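Beta-N-acetylhexosaminidase (Beutenbergia cavernae, PDB 5BU9) probably removes terminal non-reducing N-acetyl-D-hexosamine residues from N-acetyl-beta-D-hexosaminides by hydrolysis, as a member of glycosyl hydrolase family 3. Local coordinates at residues 43-48 against 83-88; 134-139 against 161-166; 200-205 against 273-278. All blocks are in the same frame, centred on the assembly; numbering follows the deposited sequence.

Contact 1 of 3, residues 43-48 against 83-88; sequences AGRSNA and GNVQVL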
ATOM      1  N   ALA A  43       1.749  -8.819  -8.519  1.00 30.58           N
ATOM      2  CA  ALA A  43       1.007  -9.661  -7.572  1.00 33.17           C
ATOM      3  C   ALA A  43       1.416 -11.115  -7.654  1.00 34.83           C
ATOM      4  O   ALA A  43       2.024 -11.533  -8.633  1.00 35.22           O
ATOM      5  CB  ALA A  43      -0.484  -9.557  -7.815  1.00 30.96           C
ATOM      6  N   GLY A  44       1.039 -11.885  -6.636  1.00 35.43           N
ATOM      7  CA  GLY A  44       1.258 -13.325  -6.610  1.00 34.29           C
ATOM      8  C   GLY A  44       2.546 -13.793  -5.958  1.00 34.70           C
ATOM      9  O   GLY A  44       2.973 -13.226  -4.958  1.00 47.81           O
ATOM     10  N   ARG A  45       3.148 -14.848  -6.501  1.00 35.59           N
ATOM     11  CA  ARG A  45       4.460 -15.339  -6.060  1.00 39.86           C
ATOM     12  C   ARG A  45       5.168 -15.700  -7.357  1.00 53.98           C
ATOM     13  O   ARG A  45       4.710 -16.537  -8.135  1.00 64.65           O
ATOM     14  CB  ARG A  45       4.390 -16.548  -5.073  1.00 40.33           C
ATOM     15  CG  ARG A  45       3.600 -16.302  -3.719  1.00 51.04           C
ATOM     16  CD  ARG A  45       4.208 -15.203  -2.792  1.00 59.15           C
ATOM     17  NE  ARG A  45       3.492 -15.044  -1.512  1.00 49.31           N
ATOM     18  CZ  ARG A  45       2.572 -14.102  -1.225  1.00 78.75           C
ATOM     19  NH1 ARG A  45       1.974 -14.091  -0.029  1.00 39.43           N
ATOM     20  NH2 ARG A  45       2.223 -13.167  -2.110  1.00 36.33           N
ATOM     21  N   SER A  46       6.244 -14.983  -7.623  1.00 56.86           N
ATOM     22  CA  SER A  46       7.052 -15.229  -8.794  1.00 52.62           C
ATOM     23  C   SER A  46       8.408 -15.759  -8.397  1.00 54.28           C
ATOM     24  O   SER A  46       9.030 -15.279  -7.447  1.00 45.59           O
ATOM     25  CB  SER A  46       7.224 -13.963  -9.610  1.00 64.65           C
ATOM     26  OG  SER A  46       8.082 -14.237 -10.691  1.00 44.63           O
ATOM     27  N   ASN A  47       8.863 -16.752  -9.142  1.00 38.17           N
ATOM     28  CA  ASN A  47      10.173 -17.352  -8.938  1.00 38.96           C
ATOM     29  C   ASN A  47      11.051 -17.066 -10.145  1.00 57.68           C
ATOM     30  O   ASN A  47      12.096 -17.692 -10.320  1.00 42.01           O
ATOM     31  CB  ASN A  47      10.036 -18.863  -8.745  1.00 60.06           C
ATOM     32  CG  ASN A  47      11.135 -19.452  -7.899  1.00 78.49           C
ATOM     33  OD1 ASN A  47      11.443 -18.933  -6.821  1.00 84.71           O
ATOM     34  ND2 ASN A  47      11.721 -20.570  -8.368  1.00 76.50           N
ATOM     35  N   ALA A  48      10.623 -16.145 -11.000  1.00 38.25           N
ATOM     36  CA  ALA A  48      11.296 -15.998 -12.287  1.00 55.35           C
ATOM     37  C   ALA A  48      12.679 -15.353 -12.115  1.00 39.19           C
ATOM     38  O   ALA A  48      13.589 -15.637 -12.878  1.00 43.18           O
ATOM     39  CB  ALA A  48      10.443 -15.204 -13.249  1.00 45.39           C
ATOM     40  N   GLY A  83       9.505 -13.666   4.329  1.00 38.45           N
ATOM     41  CA  GLY A  83       8.829 -14.798   4.935  1.00 41.65           C
ATOM     42  C   GLY A  83       7.613 -15.266   4.141  1.00 39.46           C
ATOM     43  O   GLY A  83       7.725 -15.657   2.980  1.00 39.26           O
ATOM     44  N   ASN A  84       6.448 -15.235   4.768  1.00 34.28           N
ATOM     45  CA  ASN A  84       5.210 -15.663   4.112  1.00 37.69           C
ATOM     46  C   ASN A  84       4.715 -14.651   3.075  1.00 43.71           C
ATOM     47  O   ASN A  84       3.784 -14.946   2.336  1.00 38.88           O
ATOM     48  CB  ASN A  84       4.126 -15.921   5.167  1.00 36.65           C
ATOM     49  CG  ASN A  84       4.414 -17.179   5.986  1.00 45.22           C
ATOM     50  OD1 ASN A  84       4.669 -18.236   5.435  1.00 49.70           O
ATOM     51  ND2 ASN A  84       4.403 -17.053   7.298  1.00 34.47           N
ATOM     52  N   VAL A  85       5.317 -13.466   3.015  1.00 33.70           N
ATOM     53  CA  VAL A  85       4.908 -12.472   2.011  1.00 36.26           C
ATOM     54  C   VAL A  85       6.135 -11.953   1.253  1.00 33.47           C
ATOM     55  O   VAL A  85       6.761 -10.945   1.617  1.00 43.36           O
ATOM     56  CB  VAL A  85       4.113 -11.289   2.643  1.00 31.13           C
ATOM     57  CG1 VAL A  85       3.688 -10.279   1.551  1.00 26.53           C
ATOM     58  CG2 VAL A  85       2.852 -11.789   3.399  1.00 28.26           C
ATOM     59  N   GLN A  86       6.496 -12.668   0.202  1.00 37.08           N
ATOM     60  CA  GLN A  86       7.612 -12.253  -0.634  1.00 31.79           C
ATOM     61  C   GLN A  86       7.215 -12.574  -2.066  1.00 42.83           C
ATOM     62  O   GLN A  86       7.305 -13.726  -2.492  1.00 34.62           O
ATOM     63  CB  GLN A  86       8.926 -12.962  -0.233  1.00 32.74           C
ATOM     64  CG  GLN A  86      10.161 -12.421  -1.011  1.00 33.65           C
ATOM     65  CD  GLN A  86      11.454 -13.137  -0.694  1.00 39.61           C
ATOM     66  OE1 GLN A  86      11.634 -13.661   0.406  1.00 42.52           O
ATOM     67  NE2 GLN A  86      12.377 -13.160  -1.666  1.00 38.05           N
ATOM     68  N   VAL A  87       6.718 -11.580  -2.796  1.00 41.20           N
ATOM     69  CA  VAL A  87       6.194 -11.864  -4.117  1.00 32.32           C
ATOM     70  C   VAL A  87       7.346 -12.255  -5.050  1.00 35.65           C
ATOM     71  O   VAL A  87       7.198 -13.123  -5.898  1.00 44.83           O
ATOM     72  CB  VAL A  87       5.422 -10.674  -4.692  1.00 30.20           C
ATOM     73  CG1 VAL A  87       5.162 -10.914  -6.192  1.00 29.84           C
ATOM     74  CG2 VAL A  87       4.098 -10.429  -3.908  1.00 30.07           C
ATOM     75  N   LEU A  88       8.494 -11.605  -4.897  1.00 37.25           N
ATOM     76  CA  LEU A  88       9.574 -11.778  -5.866  1.00 32.77           C
ATOM     77  C   LEU A  88      10.675 -12.654  -5.284  1.00 34.67           C
ATOM     78  O   LEU A  88      11.366 -12.289  -4.316  1.00 34.83           O
ATOM     79  CB  LEU A  88      10.120 -10.413  -6.305  1.00 32.60           C
ATOM     80  CG  LEU A  88       9.077  -9.545  -7.036  1.00 36.79           C
ATOM     81  CD1 LEU A  88       9.633  -8.165  -7.373  1.00 31.27           C
ATOM     82  CD2 LEU A  88       8.540 -10.246  -8.298  1.00 31.30           C
TER
HETATM   83  O   HOH W   1       3.989 -17.373   0.258  1.00 41.52           O
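The backbones meet where Arg45 passes Val87, with their CA atoms 4.3 Å apart, and the touching parts run at 80° to each other, so they cross instead of lying side by side. That allows a single beta bridge, Ser46 with Leu88, fastened by Ser46 N, which gives Val87 O a nearly straight bond of 2.7 Å (171°). The setting is the TIM barrel of the family 3 N-terminal domain. Segment 43-48 leaves the C-terminal end of strand 39-43, while 83-88 folds back antiparallel on the neighbouring strand 75-82, where Val87 also rests on Thr78 and Asp79.

With CG1 anti to the backbone N (chi1 168°), Val87 turns both methyls to the carbonyl oxygen of Gly44: CG2 lies 3.2 Å from Gly44 O and CG1 3.4 Å from it. The same oxygen accepts from Arg45 NH2 at 2.9 Å, the donor standing above the carbonyl plane. An alanine in place of Val87 would probably open a gap beside Gly44 O and leave the Arg45 guanidinium freer to turn, since CG2 is also the nearest atom of 83-88 to Arg45 NH2.

Arg45 bends at chi2 and crosses the valine at about a right angle. Its CD lies 3.4 Å from Gln86 O, and Gln86 N sits over one guanidinium face. NH1 makes a weak bond of 3.1 Å to Asn84 O. A water in the guanidinium plane accepts from Arg45 NE at 3.0 Å and donates to Asn84 O.

Contact 2 of 3, residues 134-139 against 161-166; sequences MDVVAS and ETVASH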
HETATM    1  N   MSE A 134       3.907  -2.251  10.249  1.00 29.21           N
HETATM    2  CA  MSE A 134       4.118  -1.648  11.558  1.00 32.19           C
HETATM    3  C   MSE A 134       2.947  -1.917  12.494  1.00 52.90           C
HETATM    4  O   MSE A 134       2.790  -1.243  13.513  1.00 37.95           O
HETATM    5  CB  MSE A 134       4.368  -0.153  11.417  1.00 29.65           C
HETATM    6  CG  MSE A 134       5.586   0.126  10.558  1.00 40.22           C
HETATM    7 SE   MSE A 134       6.286   1.921  10.785  0.72 44.78          SE
HETATM    8  CE  MSE A 134       7.272   1.618  12.450  1.00 40.73           C
ATOM      9  N   ASP A 135       2.139  -2.911  12.131  1.00 32.49           N
ATOM     10  CA  ASP A 135       1.077  -3.394  12.975  1.00 31.69           C
ATOM     11  C   ASP A 135       1.733  -3.927  14.230  1.00 52.20           C
ATOM     12  O   ASP A 135       2.816  -4.484  14.153  1.00 37.75           O
ATOM     13  CB  ASP A 135       0.270  -4.516  12.292  1.00 28.07           C
ATOM     14  CG  ASP A 135      -0.494  -4.045  11.075  1.00 64.02           C
ATOM     15  OD1 ASP A 135      -1.183  -2.990  11.146  1.00 35.86           O
ATOM     16  OD2 ASP A 135      -0.407  -4.755  10.046  1.00 33.50           O
ATOM     17  N   VAL A 136       1.093  -3.770  15.380  1.00 41.41           N
ATOM     18  CA  VAL A 136       1.630  -4.345  16.604  1.00 30.65           C
ATOM     19  C   VAL A 136       0.723  -5.462  17.084  1.00 36.52           C
ATOM     20  O   VAL A 136      -0.464  -5.241  17.260  1.00 42.14           O
ATOM     21  CB  VAL A 136       1.808  -3.270  17.685  1.00 35.61           C
ATOM     22  CG1 VAL A 136       2.291  -3.895  18.943  1.00 33.26           C
ATOM     23  CG2 VAL A 136       2.810  -2.241  17.232  1.00 40.05           C
ATOM     24  N   VAL A 137       1.277  -6.654  17.297  1.00 41.85           N
ATOM     25  CA  VAL A 137       0.511  -7.781  17.814  1.00 47.15           C
ATOM     26  C   VAL A 137       0.641  -7.701  19.346  1.00 38.69           C
ATOM     27  O   VAL A 137       1.654  -7.247  19.848  1.00 45.26           O
ATOM     28  CB  VAL A 137       1.004  -9.119  17.199  1.00 44.19           C
ATOM     29  CG1 VAL A 137       0.343 -10.321  17.830  1.00 35.75           C
ATOM     30  CG2 VAL A 137       0.705  -9.147  15.721  1.00 30.13           C
ATOM     31  N   ALA A 138      -0.389  -8.114  20.085  1.00 42.80           N
ATOM     32  CA  ALA A 138      -0.451  -7.833  21.530  1.00 48.53           C
ATOM     33  C   ALA A 138       0.623  -8.546  22.327  1.00 36.78           C
ATOM     34  O   ALA A 138       1.162  -7.982  23.271  1.00 56.91           O
ATOM     35  CB  ALA A 138      -1.821  -8.211  22.088  1.00 39.10           C
ATOM     36  N   SER A 139       0.896  -9.797  21.938  1.00 47.04           N
ATOM     37  CA  SER A 139       1.819 -10.684  22.653  1.00 48.96           C
ATOM     38  C   SER A 139       2.108 -11.917  21.796  1.00 57.69           C
ATOM     39  O   SER A 139       1.316 -12.252  20.916  1.00 46.61           O
ATOM     40  CB  SER A 139       1.235 -11.112  23.996  1.00 42.02           C
ATOM     41  OG  SER A 139       0.170 -12.038  23.800  1.00 51.34           O
ATOM     42  N   GLU A 161       8.015   0.125  20.529  1.00 56.30           N
ATOM     43  CA  GLU A 161       9.426   0.465  20.403  1.00 55.11           C
ATOM     44  C   GLU A 161      10.179  -0.534  19.503  1.00 50.13           C
ATOM     45  O   GLU A 161      10.963  -0.144  18.646  1.00 51.11           O
ATOM     46  CB  GLU A 161      10.080   0.540  21.777  1.00 45.19           C
ATOM     47  CG  GLU A 161      11.540   0.984  21.728  1.00 70.66           C
ATOM     48  CD  GLU A 161      12.357   0.527  22.944  1.00107.16           C
ATOM     49  OE1 GLU A 161      11.767  -0.072  23.880  1.00 87.84           O
ATOM     50  OE2 GLU A 161      13.596   0.766  22.959  1.00 93.82           O
ATOM     51  N   THR A 162       9.938  -1.819  19.710  1.00 55.06           N
ATOM     52  CA  THR A 162      10.568  -2.861  18.906  1.00 56.36           C
ATOM     53  C   THR A 162      10.145  -2.727  17.450  1.00 41.78           C
ATOM     54  O   THR A 162      10.974  -2.732  16.545  1.00 58.50           O
ATOM     55  CB  THR A 162      10.193  -4.278  19.417  1.00 43.37           C
ATOM     56  OG1 THR A 162      10.404  -4.346  20.829  1.00 67.21           O
ATOM     57  CG2 THR A 162      11.025  -5.333  18.739  1.00 47.87           C
ATOM     58  N   VAL A 163       8.839  -2.619  17.238  1.00 48.16           N
ATOM     59  CA  VAL A 163       8.292  -2.484  15.899  1.00 41.86           C
ATOM     60  C   VAL A 163       8.848  -1.259  15.199  1.00 40.06           C
ATOM     61  O   VAL A 163       9.274  -1.349  14.048  1.00 39.44           O
ATOM     62  CB  VAL A 163       6.746  -2.458  15.945  1.00 38.80           C
ATOM     63  CG1 VAL A 163       6.143  -2.006  14.593  1.00 35.86           C
ATOM     64  CG2 VAL A 163       6.234  -3.855  16.328  1.00 41.36           C
ATOM     65  N   ALA A 164       8.844  -0.117  15.879  1.00 53.10           N
ATOM     66  CA  ALA A 164       9.403   1.115  15.320  1.00 39.79           C
ATOM     67  C   ALA A 164      10.862   0.971  14.897  1.00 62.20           C
ATOM     68  O   ALA A 164      11.219   1.335  13.786  1.00 42.58           O
ATOM     69  CB  ALA A 164       9.294   2.221  16.308  1.00 45.63           C
ATOM     70  N   SER A 165      11.713   0.474  15.792  1.00 42.44           N
ATOM     71  CA  SER A 165      13.146   0.435  15.513  1.00 43.80           C
ATOM     72  C   SER A 165      13.471  -0.539  14.356  1.00 43.27           C
ATOM     73  O   SER A 165      14.382  -0.302  13.570  1.00 51.51           O
ATOM     74  CB  SER A 165      13.939   0.076  16.773  1.00 45.51           C
ATOM     75  OG  SER A 165      13.620  -1.206  17.278  1.00 48.36           O
ATOM     76  N   HIS A 166      12.713  -1.616  14.221  1.00 42.25           N
ATOM     77  CA  HIS A 166      13.035  -2.536  13.159  1.00 45.45           C
ATOM     78  C   HIS A 166      12.408  -2.105  11.840  1.00 51.41           C
ATOM     79  O   HIS A 166      13.105  -2.088  10.817  1.00 42.00           O
ATOM     80  CB  HIS A 166      12.654  -3.957  13.568  1.00 48.05           C
ATOM     81  CG  HIS A 166      13.491  -4.458  14.700  1.00 65.15           C
ATOM     82  ND1 HIS A 166      13.210  -4.158  16.012  1.00 49.72           N
ATOM     83  CD2 HIS A 166      14.655  -5.148  14.711  1.00 44.56           C
ATOM     84  CE1 HIS A 166      14.141  -4.682  16.790  1.00 57.14           C
ATOM     85  NE2 HIS A 166      15.031  -5.287  16.025  1.00 49.69           N
TER
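Chi1 of Val163, at 167°, sets CG1 anti to the backbone N and CG2 beside it, and the two methyls leave helix 160-176 for different parts of the facing loop. CG1 reaches the backbone of Met134, 3.6 Å from its O, while CG2 meets CG2 of Val136 at 3.9 Å, the two valines crossing obliquely. Met134, a selenomethionine, takes a longer route: its chain is extended at chi2, then bends at chi3 (80°), which carries CE round to the helix backbone, 3.6 Å from Ala164 CA and 3.9 Å from Val163 O.

In the TIM barrel this is a beta-alpha connection folding onto its own helix: the loop after strand 128-129 lies against the helix that follows it in the chain. Helix 212-222 closes in as well, with Phe217 on Met134, Ala216 on Val136 and Ala219 on Ala164.

No hydrogen bond crosses from loop to helix. Asp135 brings only its carbonyl O near Val163 CG2; its CB points away from the helix, and its carboxylate is taken by Leu189 N at OD1 and His185 ND1 at OD2.

Contact 3 of 3, residues 200-205 against 273-278; sequences AGVVDD and AEQVQA
Gln275 reaches across to Val202 and engages both polar atoms of that residue's backbone with its one amide. Its OE1 accepts from Val202 N at 2.8 Å along a nearly straight N-H (165°), the donor lying in the carbonyl plane on a lone pair. Beside it, NE2 donates to Val202 O at 3.2 Å, again on a lone pair, though the acceptor is tilted 25° from the plane of the amide. The chain is bent at chi2 (86°), which turns the amide toward the loop. NE2 has a second acceptor in Thr232 O.

Gly201 N comes within 3.0 Å of Gln275 OE1, but the angle is too poor for a bond. It is satisfied by a water instead, which accepts from Gly201 N at 2.8 Å and donates to Gln275 O. The positive phi of Gly201 favours a glycine at this bend. Carbon contacts add little: Ala200 CB lies 3.6 Å from Glu274 O, and Val202 CB sits 3.4 Å from the same Gln275 OE1.

The contact ties two loops of the TIM barrel together, one leading into strand 203-204 and the other following strand 264-267; Val202 also bonds through its backbone to Val234. With the acceptor facing an N-H and the donor facing carbonyl oxygens, the order of O and N in the amide is fixed: turned over, it would set NE2 against Val202 N.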
ATOM      1  N   ALA A 200     -16.266 -10.657   5.980  1.00 29.83           N
ATOM      2  CA  ALA A 200     -16.742  -9.265   6.007  1.00 30.46           C
ATOM      3  C   ALA A 200     -17.276  -8.960   7.398  1.00 31.94           C
ATOM      4  O   ALA A 200     -17.455  -9.873   8.205  1.00 27.28           O
ATOM      5  CB  ALA A 200     -17.815  -9.011   4.943  1.00 22.13           C
ATOM      6  N   GLY A 201     -17.508  -7.688   7.695  1.00 27.52           N
ATOM      7  CA  GLY A 201     -17.938  -7.314   9.034  1.00 23.61           C
ATOM      8  C   GLY A 201     -16.825  -7.503  10.054  1.00 30.21           C
ATOM      9  O   GLY A 201     -17.088  -7.753  11.231  1.00 36.32           O
ATOM     10  N   VAL A 202     -15.574  -7.423   9.606  1.00 27.93           N
ATOM     11  CA  VAL A 202     -14.451  -7.529  10.527  1.00 22.48           C
ATOM     12  C   VAL A 202     -14.338  -6.282  11.365  1.00 34.43           C
ATOM     13  O   VAL A 202     -14.178  -5.167  10.853  1.00 27.74           O
ATOM     14  CB  VAL A 202     -13.141  -7.770   9.821  1.00 30.23           C
ATOM     15  CG1 VAL A 202     -12.031  -7.749  10.865  1.00 24.05           C
ATOM     16  CG2 VAL A 202     -13.162  -9.085   9.104  1.00 28.83           C
ATOM     17  N   VAL A 203     -14.458  -6.482  12.664  1.00 29.28           N
ATOM     18  CA  VAL A 203     -14.469  -5.393  13.632  1.00 24.03           C
ATOM     19  C   VAL A 203     -13.325  -5.627  14.601  1.00 35.42           C
ATOM     20  O   VAL A 203     -13.213  -6.716  15.180  1.00 30.04           O
ATOM     21  CB  VAL A 203     -15.803  -5.296  14.413  1.00 25.72           C
ATOM     22  CG1 VAL A 203     -15.649  -4.260  15.589  1.00 26.62           C
ATOM     23  CG2 VAL A 203     -16.919  -4.897  13.498  1.00 25.32           C
ATOM     24  N   ASP A 204     -12.469  -4.620  14.750  1.00 35.05           N
ATOM     25  CA  ASP A 204     -11.470  -4.566  15.819  1.00 30.98           C
ATOM     26  C   ASP A 204     -12.143  -3.827  16.979  1.00 35.62           C
ATOM     27  O   ASP A 204     -12.551  -2.669  16.827  1.00 35.25           O
ATOM     28  CB  ASP A 204     -10.200  -3.845  15.335  1.00 33.60           C
ATOM     29  CG  ASP A 204      -9.208  -3.528  16.459  1.00 42.51           C
ATOM     30  OD1 ASP A 204      -9.618  -3.078  17.544  1.00 39.87           O
ATOM     31  OD2 ASP A 204      -7.984  -3.688  16.243  1.00 36.82           O
ATOM     32  N   ASP A 205     -12.249  -4.482  18.135  1.00 29.34           N
ATOM     33  CA  ASP A 205     -12.908  -3.889  19.300  1.00 42.91           C
ATOM     34  C   ASP A 205     -11.954  -3.395  20.404  1.00 40.67           C
ATOM     35  O   ASP A 205     -12.420  -3.087  21.490  1.00 43.69           O
ATOM     36  CB  ASP A 205     -13.908  -4.890  19.917  1.00 34.17           C
ATOM     37  CG  ASP A 205     -13.250  -6.135  20.494  1.00 73.76           C
ATOM     38  OD1 ASP A 205     -12.058  -6.395  20.205  1.00 57.16           O
ATOM     39  OD2 ASP A 205     -13.945  -6.867  21.238  1.00 86.63           O
ATOM     40  N   ALA A 273     -11.044  -8.235  -1.718  1.00 31.47           N
ATOM     41  CA  ALA A 273     -11.168  -8.404  -0.269  1.00 33.00           C
ATOM     42  C   ALA A 273     -12.640  -8.436   0.174  1.00 25.10           C
ATOM     43  O   ALA A 273     -13.414  -7.480  -0.092  1.00 27.89           O
ATOM     44  CB  ALA A 273     -10.416  -7.283   0.449  1.00 24.84           C
ATOM     45  N   GLU A 274     -13.009  -9.522   0.842  1.00 25.55           N
ATOM     46  CA  GLU A 274     -14.391  -9.787   1.179  1.00 25.61           C
ATOM     47  C   GLU A 274     -14.969  -8.652   2.015  1.00 34.00           C
ATOM     48  O   GLU A 274     -16.130  -8.335   1.881  1.00 25.40           O
ATOM     49  CB  GLU A 274     -14.532 -11.108   1.935  1.00 31.42           C
ATOM     50  CG  GLU A 274     -15.972 -11.551   2.166  1.00 29.91           C
ATOM     51  CD  GLU A 274     -16.739 -11.837   0.854  1.00 42.49           C
ATOM     52  OE1 GLU A 274     -16.109 -11.913  -0.247  1.00 50.94           O
ATOM     53  OE2 GLU A 274     -17.979 -11.985   0.935  1.00 46.50           O
ATOM     54  N   GLN A 275     -14.131  -8.022   2.838  1.00 28.59           N
ATOM     55  CA  GLN A 275     -14.574  -7.001   3.762  1.00 24.14           C
ATOM     56  C   GLN A 275     -15.253  -5.824   3.035  1.00 32.10           C
ATOM     57  O   GLN A 275     -16.113  -5.165   3.608  1.00 28.84           O
ATOM     58  CB  GLN A 275     -13.396  -6.494   4.582  1.00 24.04           C
ATOM     59  CG  GLN A 275     -13.716  -5.224   5.403  1.00 23.73           C
ATOM     60  CD  GLN A 275     -14.334  -5.560   6.756  1.00 32.01           C
ATOM     61  OE1 GLN A 275     -14.776  -6.704   6.982  1.00 28.32           O
ATOM     62  NE2 GLN A 275     -14.345  -4.581   7.678  1.00 23.84           N
ATOM     63  N   VAL A 276     -14.891  -5.566   1.769  1.00 23.72           N
ATOM     64  CA  VAL A 276     -15.529  -4.432   1.079  1.00 27.74           C
ATOM     65  C   VAL A 276     -16.368  -4.791  -0.139  1.00 34.78           C
ATOM     66  O   VAL A 276     -16.754  -3.903  -0.897  1.00 32.16           O
ATOM     67  CB  VAL A 276     -14.476  -3.371   0.684  1.00 26.85           C
ATOM     68  CG1 VAL A 276     -13.881  -2.781   1.921  1.00 23.14           C
ATOM     69  CG2 VAL A 276     -13.376  -3.955  -0.259  1.00 23.45           C
ATOM     70  N   GLN A 277     -16.685  -6.072  -0.318  1.00 25.18           N
ATOM     71  CA  GLN A 277     -17.465  -6.488  -1.488  1.00 27.76           C
ATOM     72  C   GLN A 277     -18.917  -5.993  -1.418  1.00 29.54           C
ATOM     73  O   GLN A 277     -19.559  -5.944  -2.446  1.00 29.18           O
ATOM     74  CB  GLN A 277     -17.460  -8.014  -1.653  1.00 31.16           C
ATOM     75  CG  GLN A 277     -16.120  -8.586  -2.044  1.00 29.19           C
ATOM     76  CD  GLN A 277     -15.531  -7.953  -3.302  1.00 36.80           C
ATOM     77  OE1 GLN A 277     -14.516  -7.209  -3.250  1.00 43.63           O
ATOM     78  NE2 GLN A 277     -16.149  -8.248  -4.434  1.00 31.47           N
ATOM     79  N   ALA A 278     -19.431  -5.646  -0.223  1.00 25.36           N
ATOM     80  CA  ALA A 278     -20.799  -5.070  -0.081  1.00 27.95           C
ATOM     81  C   ALA A 278     -20.991  -3.775  -0.876  1.00 32.76           C
ATOM     82  O   ALA A 278     -22.101  -3.437  -1.249  1.00 40.75           O
ATOM     83  CB  ALA A 278     -21.130  -4.813   1.397  1.00 24.48           C
TER
HETATM   84  O   HOH W   2     -17.857  -5.595   5.801  1.00 23.63           O

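In the fold
All three contacts involve loops around one TIM barrel, in series along the chain, with centres 23 to 25 Å apart and no direct touch. Contact 2 is the buried one, with no hydrogen bond between its segments, methyl groups doing the packing, and it binds a loop to the helix of its own beta-alpha unit. Contacts 1 and 3 are partly buried, and both are crossed by hydrogen bonds, each with a bridging water. They differ in means: contact 1 combines a backbone bridge, a seated valine and a surface arginine, between the chain segments that follow the adjacent strands 39-43 and 75-82, whereas contact 3 relies on one neutral, buried amide to connect segments 68 residues apart.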